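Local coordinates for (R)-specific enoyl-CoA hydratase (Aeromonas punctata, PDB 1IQ6), which hydrates trans-2-enoyl-CoA of four to six carbons to the corresponding (3R)-3-hydroxyacyl-CoA, a step that serves polyhydroxyalkanoate biosynthesis, at residues B[10-15]-B[96-101]. Sequence-based numbering, arbitrary orientation.
Sequences QKARLS and AEVEVT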
loop_
_atom_site.group_PDB
_atom_site.type_symbol
_atom_site.label_atom_id
_atom_site.label_comp_id
_atom_site.label_asym_id
_atom_site.label_seq_id
_atom_site.Cartn_x
_atom_site.Cartn_y
_atom_site.Cartn_z
ATOM N N GLN B 10 8.942 -18.632 -10.519
ATOM C CA GLN B 10 7.535 -18.951 -10.309
ATOM C C GLN B 10 6.761 -17.639 -10.300
ATOM O O GLN B 10 7.265 -16.611 -9.837
ATOM C CB GLN B 10 7.333 -19.702 -8.992
ATOM C CG GLN B 10 7.979 -21.086 -8.990
ATOM C CD GLN B 10 7.763 -21.836 -7.695
ATOM O OE1 GLN B 10 7.642 -21.233 -6.631
ATOM N NE2 GLN B 10 7.736 -23.164 -7.776
ATOM N N LYS B 11 5.544 -17.673 -10.826
ATOM C CA LYS B 11 4.734 -16.467 -10.901
ATOM C C LYS B 11 3.265 -16.708 -10.602
ATOM O O LYS B 11 2.786 -17.840 -10.614
ATOM C CB LYS B 11 4.880 -15.833 -12.283
ATOM C CG LYS B 11 4.545 -16.757 -13.435
ATOM C CD LYS B 11 4.819 -16.082 -14.775
ATOM C CE LYS B 11 4.567 -17.027 -15.943
ATOM N NZ LYS B 11 3.155 -17.490 -16.017
ATOM N N ALA B 12 2.556 -15.622 -10.326
ATOM C CA ALA B 12 1.135 -15.682 -10.025
ATOM C C ALA B 12 0.519 -14.359 -10.427
ATOM O O ALA B 12 1.189 -13.325 -10.441
ATOM C CB ALA B 12 0.916 -15.926 -8.539
ATOM N N ARG B 13 -0.766 -14.386 -10.748
ATOM C CA ARG B 13 -1.447 -13.169 -11.145
ATOM C C ARG B 13 -2.931 -13.240 -10.834
ATOM O O ARG B 13 -3.475 -14.305 -10.553
ATOM C CB ARG B 13 -1.258 -12.907 -12.645
ATOM C CG ARG B 13 -1.906 -13.953 -13.548
ATOM C CD ARG B 13 -2.072 -13.446 -14.980
ATOM N NE ARG B 13 -0.801 -13.225 -15.666
ATOM C CZ ARG B 13 -0.702 -12.819 -16.928
ATOM N NH1 ARG B 13 0.493 -12.646 -17.480
ATOM N NH2 ARG B 13 -1.797 -12.579 -17.639
ATOM N N LEU B 14 -3.571 -12.079 -10.858
ATOM C CA LEU B 14 -5.005 -11.986 -10.638
ATOM C C LEU B 14 -5.459 -10.693 -11.297
ATOM O O LEU B 14 -4.655 -9.797 -11.552
ATOM C CB LEU B 14 -5.354 -11.990 -9.139
ATOM C CG LEU B 14 -4.908 -10.867 -8.195
ATOM C CD1 LEU B 14 -5.664 -9.576 -8.487
ATOM C CD2 LEU B 14 -5.180 -11.304 -6.763
ATOM N N SER B 15 -6.745 -10.609 -11.605
ATOM C CA SER B 15 -7.285 -9.413 -12.220
ATOM C C SER B 15 -8.434 -8.929 -11.360
ATOM O O SER B 15 -9.094 -9.721 -10.684
ATOM C CB SER B 15 -7.776 -9.702 -13.641
ATOM O OG SER B 15 -6.691 -10.049 -14.486
ATOM N N ALA B 96 -2.652 -7.837 -11.622
ATOM C CA ALA B 96 -1.531 -7.775 -10.689
ATOM C C ALA B 96 -0.701 -9.024 -10.957
ATOM O O ALA B 96 -1.251 -10.115 -11.114
ATOM C CB ALA B 96 -2.038 -7.764 -9.253
ATOM N N GLU B 97 0.617 -8.859 -11.017
ATOM C CA GLU B 97 1.514 -9.980 -11.301
ATOM C C GLU B 97 2.724 -9.973 -10.379
ATOM O O GLU B 97 3.340 -8.928 -10.172
ATOM C CB GLU B 97 2.002 -9.902 -12.757
ATOM C CG GLU B 97 0.880 -9.924 -13.792
ATOM C CD GLU B 97 1.357 -9.736 -15.228
ATOM O OE1 GLU B 97 0.490 -9.609 -16.123
ATOM O OE2 GLU B 97 2.585 -9.718 -15.472
ATOM N N VAL B 98 3.052 -11.136 -9.818
ATOM C CA VAL B 98 4.229 -11.263 -8.967
ATOM C C VAL B 98 5.063 -12.420 -9.496
ATOM O O VAL B 98 4.532 -13.371 -10.075
ATOM C CB VAL B 98 3.880 -11.524 -7.467
ATOM C CG1 VAL B 98 2.986 -10.399 -6.936
ATOM C CG2 VAL B 98 3.230 -12.891 -7.290
ATOM N N GLU B 99 6.374 -12.319 -9.324
ATOM C CA GLU B 99 7.287 -13.361 -9.774
ATOM C C GLU B 99 8.477 -13.430 -8.833
ATOM O O GLU B 99 9.067 -12.405 -8.495
ATOM C CB GLU B 99 7.779 -13.079 -11.195
ATOM C CG GLU B 99 8.894 -14.027 -11.631
ATOM C CD GLU B 99 9.301 -13.862 -13.083
ATOM O OE1 GLU B 99 10.259 -14.546 -13.499
ATOM O OE2 GLU B 99 8.671 -13.063 -13.809
ATOM N N VAL B 100 8.828 -14.642 -8.410
ATOM C CA VAL B 100 9.969 -14.820 -7.520
ATOM C C VAL B 100 11.256 -14.552 -8.293
ATOM O O VAL B 100 11.494 -15.157 -9.341
ATOM C CB VAL B 100 10.028 -16.253 -6.958
ATOM C CG1 VAL B 100 11.243 -16.398 -6.056
ATOM C CG2 VAL B 100 8.748 -16.569 -6.195
ATOM N N THR B 101 12.083 -13.644 -7.780
ATOM C CA THR B 101 13.341 -13.316 -8.447
ATOM C C THR B 101 14.563 -13.738 -7.643
ATOM O O THR B 101 15.660 -13.845 -8.188
ATOM C CB THR B 101 13.456 -11.802 -8.734
ATOM O OG1 THR B 101 13.404 -11.071 -7.502
ATOM C CG2 THR B 101 12.331 -11.352 -9.650
HETATM O O HOH W 1 2.995 -12.845 -16.910
#
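Ala12 and Val98 form a hydrogen-bonded antiparallel pair, with Ala12 N to Val98 O at 3.0 Å and Val98 N to Ala12 O at 2.9 Å, the latter almost straight at 172°. Leu14 and Ala96 repeat this pair of hydrogen bonds, and Val100 N reaches Gln10 O at 2.9 Å, extending the ladder one residue ahead of strand 11-17. At the non-hydrogen-bonded pairs between them, CA-H groups lean on the same carbonyls; Arg13 CA lies 3.1 Å from Ala96 O.

Arg13 and Glu97 are cross-strand neighbours on the polar face, their side chains running alongside each other. The guanidinium and carboxylate planes are only 10° apart and stacked, so Glu97 OE1 sits over the guanidinium face, 3.3 Å from Arg13 NH1. No N-H points at it, and this salt bridge rests on charge. The bend at chi3 (66°) turns the guanidinium flat against the carboxylate, while a water in its plane accepts from Arg13 NH1 at 2.6 Å and bonds weakly to Glu97 OE2.

The other face is apolar: Ala12 CB meets Val98 CG2 at 4.0 Å, and Leu14 CD1 rests against Ala96 CB. Leu61 and Leu65 of helix 55-68 pack onto this side.

Edge strand 11-17 is thus zipped to strand 93-103 in the antiparallel sheet that wraps the long helix of the MaoC-like hot-dog fold.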